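Local coordinates for protein beta-galactosidase (PDB 3OG2) that probably hydrolyses terminal non-reducing beta-D-galactose residues in beta-D-galactosides, as a member of glycoside hydrolase family 35, at residues Q490-F501 against N524-S534. Sequence-based numbering, arbitrary orientation.
Sequences QELHEFAVKNPF and NLTVVLQWTAS
Glu-494 OE1 takes two N-H donors, Gln-530 NE2 at 2.8 Å, bent to 131° at the hydrogen, and Leu-439 N, while OE2 is held by Tyr-466 OH and Gln-438 N. This pair sits on neighbouring antiparallel strands, 492-497 and 527-532, inside the eight-stranded antiparallel sheet of beta-galactosidase domain 2, away from the galactose site. The Gln-530 amide lies almost parallel to the carboxylate, planes 10° apart, and meets OE1 on its anti side, somewhat out of the carboxylate plane, with OE1 tilted from the amide plane as well. Its CG is pressed tightly against Leu-492 CD1, at a short 3.3 Å. Without the amide, as with an alanine here, Glu-494 OE1 would keep the Leu-439 N bond but is likely to be less firmly fixed, and a gap would probably open beside Leu-492 CD1.

Four backbone bonds join His-493 to Trp-531 and Phe-495 to Leu-529, two for each pair. The side chains of these residues gather on the face turned to strand 545-551, where Met-549 touches both Phe-495 and Trp-531. Leu-529 CB lies over one face of the Phe-495 ring in a CH-pi contact, and Trp-531 CD1 comes in at that ring's edge. With CG set between its backbone N and carbonyl carbon (chi1 50°), Trp-531 turns a face of its indole to His-493 CB, a CH-pi contact 4.0 Å from the five-membered ring centroid.

At the other end, a water accepts from Asn-499 N and donates to Asn-524 O and Thr-526 OG1, bridging the two loops where Asn-524 OD1, also hydrogen-bonded to Thr-522 OG1, accepts from Thr-526 OG1 and closes an Asx turn onto Thr-526 N at 2.8 Å.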
ATOM      1  N   GLN A 490     -14.136 -29.615  -8.869  1.00 13.29           N
ATOM      2  CA  GLN A 490     -15.202 -30.562  -8.515  1.00 15.87           C
ATOM      3  C   GLN A 490     -16.586 -29.894  -8.494  1.00 12.97           C
ATOM      4  O   GLN A 490     -17.582 -30.579  -8.141  1.00 18.73           O
ATOM      5  CB  GLN A 490     -14.958 -31.299  -7.186  1.00 23.05           C
ATOM      6  CG  GLN A 490     -13.731 -32.203  -7.357  1.00 41.23           C
ATOM      7  CD  GLN A 490     -13.669 -32.662  -8.810  1.00 55.23           C
ATOM      8  OE1 GLN A 490     -14.661 -33.176  -9.341  1.00 94.40           O
ATOM      9  NE2 GLN A 490     -12.518 -32.458  -9.447  1.00 55.50           N
ATOM     10  N   GLU A 491     -16.717 -28.619  -8.837  1.00 11.43           N
ATOM     11  CA  GLU A 491     -18.063 -27.996  -8.924  1.00 11.26           C
ATOM     12  C   GLU A 491     -18.723 -28.329 -10.242  1.00 10.91           C
ATOM     13  O   GLU A 491     -18.089 -28.224 -11.323  1.00 12.39           O
ATOM     14  CB  GLU A 491     -17.934 -26.495  -8.802  1.00 12.26           C
ATOM     15  CG  GLU A 491     -17.574 -25.924  -7.434  1.00 12.98           C
ATOM     16  CD  GLU A 491     -17.183 -24.446  -7.521  1.00 13.39           C
ATOM     17  OE1 GLU A 491     -17.417 -23.758  -8.540  1.00 12.67           O
ATOM     18  OE2 GLU A 491     -16.587 -23.973  -6.502  1.00 14.98           O
ATOM     19  N   LEU A 492     -19.995 -28.733 -10.199  1.00 11.05           N
ATOM     20  CA  LEU A 492     -20.779 -28.885 -11.405  1.00 10.33           C
ATOM     21  C   LEU A 492     -21.321 -27.524 -11.803  1.00  9.80           C
ATOM     22  O   LEU A 492     -21.856 -26.822 -10.943  1.00 11.53           O
ATOM     23  CB  LEU A 492     -21.968 -29.808 -11.206  1.00 12.53           C
ATOM     24  CG  LEU A 492     -22.919 -30.041 -12.393  1.00 16.07           C
ATOM     25  CD1 LEU A 492     -22.253 -30.820 -13.524  1.00 19.91           C
ATOM     26  CD2 LEU A 492     -24.168 -30.821 -11.943  1.00 24.25           C
ATOM     27  N   HIS A 493     -21.187 -27.190 -13.077  1.00 10.60           N
ATOM     28  CA  HIS A 493     -21.731 -25.931 -13.590  1.00 10.36           C
ATOM     29  C   HIS A 493     -22.518 -26.158 -14.863  1.00  9.84           C
ATOM     30  O   HIS A 493     -22.352 -27.177 -15.554  1.00 11.70           O
ATOM     31  CB  HIS A 493     -20.574 -24.955 -13.910  1.00 11.43           C
ATOM     32  CG  HIS A 493     -20.062 -24.405 -12.604  1.00 10.83           C
ATOM     33  ND1 HIS A 493     -20.854 -23.496 -11.928  1.00 11.47           N
ATOM     34  CD2 HIS A 493     -18.972 -24.632 -11.841  1.00 11.99           C
ATOM     35  CE1 HIS A 493     -20.224 -23.166 -10.802  1.00 12.17           C
ATOM     36  NE2 HIS A 493     -19.103 -23.856 -10.759  1.00 12.72           N
ATOM     37  N   GLU A 494     -23.430 -25.214 -15.143  1.00 10.28           N
ATOM     38  CA  GLU A 494     -24.209 -25.301 -16.378  1.00 10.57           C
ATOM     39  C   GLU A 494     -24.352 -23.907 -16.975  1.00  9.56           C
ATOM     40  O   GLU A 494     -24.495 -22.924 -16.210  1.00 10.96           O
ATOM     41  CB  GLU A 494     -25.564 -25.949 -16.050  1.00 11.66           C
ATOM     42  CG  GLU A 494     -26.312 -26.274 -17.338  1.00 12.49           C
ATOM     43  CD  GLU A 494     -27.671 -26.874 -16.977  1.00 12.24           C
ATOM     44  OE1 GLU A 494     -27.734 -28.095 -16.666  1.00 14.32           O
ATOM     45  OE2 GLU A 494     -28.636 -26.054 -16.951  1.00 13.92           O
ATOM     46  N   PHE A 495     -24.336 -23.827 -18.294  1.00 10.33           N
ATOM     47  CA  PHE A 495     -24.635 -22.566 -18.958  1.00 10.04           C
ATOM     48  C   PHE A 495     -25.426 -22.891 -20.226  1.00 10.40           C
ATOM     49  O   PHE A 495     -25.403 -24.017 -20.725  1.00 12.43           O
ATOM     50  CB  PHE A 495     -23.415 -21.707 -19.259  1.00 10.90           C
ATOM     51  CG  PHE A 495     -22.381 -22.348 -20.142  1.00 11.27           C
ATOM     52  CD1 PHE A 495     -21.502 -23.315 -19.618  1.00 12.54           C
ATOM     53  CD2 PHE A 495     -22.288 -21.932 -21.452  1.00 13.18           C
ATOM     54  CE1 PHE A 495     -20.516 -23.854 -20.447  1.00 13.94           C
ATOM     55  CE2 PHE A 495     -21.332 -22.474 -22.280  1.00 16.16           C
ATOM     56  CZ  PHE A 495     -20.445 -23.422 -21.762  1.00 14.52           C
ATOM     57  N   ALA A 496     -26.099 -21.876 -20.724  1.00 10.81           N
ATOM     58  CA  ALA A 496     -26.905 -22.108 -21.911  1.00 11.21           C
ATOM     59  C   ALA A 496     -26.683 -20.913 -22.847  1.00 10.73           C
ATOM     60  O   ALA A 496     -26.646 -19.774 -22.400  1.00 12.70           O
ATOM     61  CB  ALA A 496     -28.369 -22.238 -21.567  1.00 13.06           C
ATOM     62  N   VAL A 497     -26.554 -21.205 -24.121  1.00 11.56           N
ATOM     63  CA  VAL A 497     -26.267 -20.208 -25.135  1.00 12.15           C
ATOM     64  C   VAL A 497     -27.446 -20.123 -26.086  1.00 12.17           C
ATOM     65  O   VAL A 497     -27.853 -21.144 -26.663  1.00 13.28           O
ATOM     66  CB  VAL A 497     -24.974 -20.520 -25.920  1.00 12.08           C
ATOM     67  CG1 VAL A 497     -24.655 -19.389 -26.886  1.00 14.52           C
ATOM     68  CG2 VAL A 497     -23.804 -20.731 -24.941  1.00 15.05           C
ATOM     69  N   LYS A 498     -28.017 -18.913 -26.239  1.00 13.89           N
ATOM     70  CA  LYS A 498     -29.098 -18.774 -27.235  1.00 14.46           C
ATOM     71  C   LYS A 498     -28.570 -19.137 -28.634  1.00 14.44           C
ATOM     72  O   LYS A 498     -27.355 -18.921 -28.801  1.00 15.12           O
ATOM     73  CB  LYS A 498     -29.662 -17.351 -27.241  1.00 16.80           C
ATOM     74  CG  LYS A 498     -30.191 -16.937 -25.855  1.00 20.92           C
ATOM     75  CD  LYS A 498     -30.936 -15.597 -26.103  1.00 29.54           C
ATOM     76  CE  LYS A 498     -31.370 -14.967 -24.799  1.00 36.75           C
ATOM     77  NZ  LYS A 498     -31.615 -13.491 -24.939  1.00 32.71           N
ATOM     78  N   ASN A 499     -29.424 -19.654 -29.499  1.00 15.13           N
ATOM     79  CA  ASN A 499     -28.994 -20.183 -30.813  1.00 16.43           C
ATOM     80  C   ASN A 499     -27.747 -19.528 -31.394  1.00 16.26           C
ATOM     81  O   ASN A 499     -27.763 -18.386 -31.840  1.00 17.74           O
ATOM     82  CB  ASN A 499     -30.145 -19.988 -31.807  1.00 21.23           C
ATOM     83  CG  ASN A 499     -29.768 -20.496 -33.173  1.00 24.72           C
ATOM     84  OD1 ASN A 499     -28.712 -21.059 -33.477  1.00 25.71           O
ATOM     85  ND2 ASN A 499     -30.757 -20.278 -34.041  1.00 28.92           N
ATOM     86  N   PRO A 500     -26.638 -20.245 -31.264  1.00 14.57           N
ATOM     87  CA  PRO A 500     -25.355 -19.688 -31.707  1.00 14.43           C
ATOM     88  C   PRO A 500     -24.991 -20.001 -33.148  1.00 15.78           C
ATOM     89  O   PRO A 500     -23.849 -19.742 -33.596  1.00 20.88           O
ATOM     90  CB  PRO A 500     -24.380 -20.418 -30.752  1.00 14.37           C
ATOM     91  CG  PRO A 500     -24.972 -21.792 -30.592  1.00 14.31           C
ATOM     92  CD  PRO A 500     -26.476 -21.550 -30.600  1.00 14.35           C
ATOM     93  N   PHE A 501     -25.911 -20.549 -33.913  1.00 18.57           N
ATOM     94  CA  PHE A 501     -25.574 -21.138 -35.221  1.00 21.23           C
ATOM     95  C   PHE A 501     -25.972 -20.292 -36.398  1.00 28.11           C
ATOM     96  O   PHE A 501     -25.805 -20.730 -37.537  1.00 32.19           O
ATOM     97  CB  PHE A 501     -26.295 -22.505 -35.362  1.00 21.85           C
ATOM     98  CG  PHE A 501     -25.789 -23.452 -34.292  1.00 20.20           C
ATOM     99  CD1 PHE A 501     -24.417 -23.758 -34.208  1.00 20.92           C
ATOM    100  CD2 PHE A 501     -26.711 -23.975 -33.391  1.00 22.27           C
ATOM    101  CE1 PHE A 501     -23.937 -24.621 -33.197  1.00 19.97           C
ATOM    102  CE2 PHE A 501     -26.234 -24.837 -32.419  1.00 22.96           C
ATOM    103  CZ  PHE A 501     -24.891 -25.146 -32.334  1.00 23.00           C
ATOM    104  N   ASN A 524     -35.443 -25.107 -30.023  1.00 36.58           N
ATOM    105  CA  ASN A 524     -35.140 -23.766 -30.508  1.00 38.03           C
ATOM    106  C   ASN A 524     -33.655 -23.490 -30.618  1.00 33.66           C
ATOM    107  O   ASN A 524     -33.200 -22.351 -30.873  1.00 38.93           O
ATOM    108  CB  ASN A 524     -35.791 -22.745 -29.570  1.00 44.85           C
ATOM    109  CG  ASN A 524     -35.210 -22.755 -28.169  1.00 46.54           C
ATOM    110  OD1 ASN A 524     -34.062 -23.064 -27.899  1.00 57.29           O
ATOM    111  ND2 ASN A 524     -36.094 -22.408 -27.216  1.00 96.04           N
ATOM    112  N   LEU A 525     -32.834 -24.507 -30.392  1.00 27.43           N
ATOM    113  CA  LEU A 525     -31.400 -24.386 -30.652  1.00 26.53           C
ATOM    114  C   LEU A 525     -30.720 -23.594 -29.563  1.00 20.68           C
ATOM    115  O   LEU A 525     -29.600 -23.149 -29.780  1.00 19.77           O
ATOM    116  CB  LEU A 525     -31.080 -23.763 -32.027  1.00 32.72           C
ATOM    117  CG  LEU A 525     -31.349 -24.702 -33.214  1.00 39.74           C
ATOM    118  CD1 LEU A 525     -30.716 -24.188 -34.509  1.00 39.87           C
ATOM    119  CD2 LEU A 525     -30.853 -26.105 -32.882  1.00 47.02           C
ATOM    120  N   THR A 526     -31.364 -23.465 -28.397  1.00 19.33           N
ATOM    121  CA  THR A 526     -30.562 -23.117 -27.225  1.00 15.46           C
ATOM    122  C   THR A 526     -29.678 -24.298 -26.830  1.00 14.98           C
ATOM    123  O   THR A 526     -30.152 -25.429 -26.648  1.00 19.30           O
ATOM    124  CB  THR A 526     -31.462 -22.761 -26.052  1.00 17.35           C
ATOM    125  OG1 THR A 526     -32.152 -21.577 -26.419  1.00 23.30           O
ATOM    126  CG2 THR A 526     -30.636 -22.442 -24.811  1.00 19.52           C
ATOM    127  N   VAL A 527     -28.394 -24.072 -26.690  1.00 13.97           N
ATOM    128  CA  VAL A 527     -27.460 -25.131 -26.372  1.00 13.49           C
ATOM    129  C   VAL A 527     -27.159 -25.094 -24.876  1.00 11.51           C
ATOM    130  O   VAL A 527     -26.726 -24.054 -24.345  1.00 13.47           O
ATOM    131  CB  VAL A 527     -26.181 -24.933 -27.220  1.00 13.25           C
ATOM    132  CG1 VAL A 527     -25.257 -26.118 -26.893  1.00 14.12           C
ATOM    133  CG2 VAL A 527     -26.418 -24.816 -28.728  1.00 15.21           C
ATOM    134  N   VAL A 528     -27.377 -26.179 -24.180  1.00 12.27           N
ATOM    135  CA  VAL A 528     -27.138 -26.269 -22.762  1.00 12.02           C
ATOM    136  C   VAL A 528     -25.947 -27.182 -22.505  1.00 12.47           C
ATOM    137  O   VAL A 528     -25.895 -28.303 -23.011  1.00 13.07           O
ATOM    138  CB  VAL A 528     -28.390 -26.784 -22.016  1.00 12.07           C
ATOM    139  CG1 VAL A 528     -28.145 -26.782 -20.521  1.00 13.55           C
ATOM    140  CG2 VAL A 528     -29.618 -25.957 -22.416  1.00 14.21           C
ATOM    141  N   LEU A 529     -24.980 -26.632 -21.749  1.00 12.53           N
ATOM    142  CA  LEU A 529     -23.725 -27.341 -21.521  1.00 11.19           C
ATOM    143  C   LEU A 529     -23.522 -27.494 -20.034  1.00 11.29           C
ATOM    144  O   LEU A 529     -23.637 -26.520 -19.322  1.00 11.96           O
ATOM    145  CB  LEU A 529     -22.526 -26.547 -22.091  1.00 12.95           C
ATOM    146  CG  LEU A 529     -22.564 -26.361 -23.618  1.00 15.40           C
ATOM    147  CD1 LEU A 529     -23.317 -25.045 -23.953  1.00 15.80           C
ATOM    148  CD2 LEU A 529     -21.201 -26.308 -24.271  1.00 18.82           C
ATOM    149  N   GLN A 530     -23.214 -28.702 -19.591  1.00 12.61           N
ATOM    150  CA  GLN A 530     -22.899 -28.987 -18.210  1.00 12.75           C
ATOM    151  C   GLN A 530     -21.458 -29.495 -18.127  1.00 15.02           C
ATOM    152  O   GLN A 530     -21.007 -30.252 -19.000  1.00 18.87           O
ATOM    153  CB  GLN A 530     -23.868 -30.055 -17.688  1.00 19.48           C
ATOM    154  CG  GLN A 530     -24.059 -29.995 -16.197  1.00 23.33           C
ATOM    155  CD  GLN A 530     -25.233 -30.873 -15.806  1.00 21.92           C
ATOM    156  OE1 GLN A 530     -24.977 -32.057 -15.800  1.00 24.69           O
ATOM    157  NE2 GLN A 530     -26.365 -30.305 -15.515  1.00 15.60           N
ATOM    158  N   TRP A 531     -20.724 -29.128 -17.077  1.00 14.45           N
ATOM    159  CA  TRP A 531     -19.370 -29.613 -16.984  1.00 14.08           C
ATOM    160  C   TRP A 531     -18.998 -29.586 -15.508  1.00 11.93           C
ATOM    161  O   TRP A 531     -19.584 -28.782 -14.755  1.00 13.09           O
ATOM    162  CB  TRP A 531     -18.437 -28.733 -17.813  1.00 19.21           C
ATOM    163  CG  TRP A 531     -18.586 -27.232 -17.538  1.00 24.25           C
ATOM    164  CD1 TRP A 531     -19.574 -26.308 -17.744  1.00 24.31           C
ATOM    165  CD2 TRP A 531     -17.573 -26.423 -16.927  1.00 18.31           C
ATOM    166  NE1 TRP A 531     -19.202 -25.035 -17.308  1.00 19.25           N
ATOM    167  CE2 TRP A 531     -17.996 -25.045 -16.803  1.00 18.25           C
ATOM    168  CE3 TRP A 531     -16.261 -26.777 -16.465  1.00 19.00           C
ATOM    169  CZ2 TRP A 531     -17.219 -24.030 -16.256  1.00 13.55           C
ATOM    170  CZ3 TRP A 531     -15.533 -25.763 -15.936  1.00 17.42           C
ATOM    171  CH2 TRP A 531     -15.973 -24.459 -15.838  1.00 16.59           C
ATOM    172  N   THR A 532     -18.062 -30.427 -15.122  1.00 14.54           N
ATOM    173  CA  THR A 532     -17.560 -30.380 -13.751  1.00 14.54           C
ATOM    174  C   THR A 532     -16.124 -29.893 -13.780  1.00 13.87           C
ATOM    175  O   THR A 532     -15.292 -30.490 -14.471  1.00 17.65           O
ATOM    176  CB  THR A 532     -17.653 -31.782 -13.104  1.00 17.89           C
ATOM    177  OG1 THR A 532     -19.044 -32.122 -13.000  1.00 20.79           O
ATOM    178  CG2 THR A 532     -17.081 -31.754 -11.697  1.00 17.20           C
ATOM    179  N   ALA A 533     -15.855 -28.785 -13.096  1.00 11.00           N
ATOM    180  CA  ALA A 533     -14.531 -28.171 -13.203  1.00 10.46           C
ATOM    181  C   ALA A 533     -13.458 -29.072 -12.607  1.00 11.58           C
ATOM    182  O   ALA A 533     -13.629 -29.772 -11.602  1.00 13.39           O
ATOM    183  CB  ALA A 533     -14.614 -26.830 -12.493  1.00 13.28           C
ATOM    184  N   SER A 534     -12.298 -29.040 -13.297  1.00 12.19           N
ATOM    185  CA  SER A 534     -11.178 -29.872 -12.867  1.00 12.72           C
ATOM    186  C   SER A 534      -9.937 -29.287 -13.474  1.00 13.24           C
ATOM    187  O   SER A 534     -10.014 -28.304 -14.194  1.00 13.27           O
ATOM    188  CB  SER A 534     -11.329 -31.336 -13.303  1.00 14.12           C
ATOM    189  OG  SER A 534     -11.086 -31.446 -14.712  1.00 14.35           O
TER
HETATM  190  O   HOH W   1     -32.206 -20.297 -28.792  1.00 20.70           O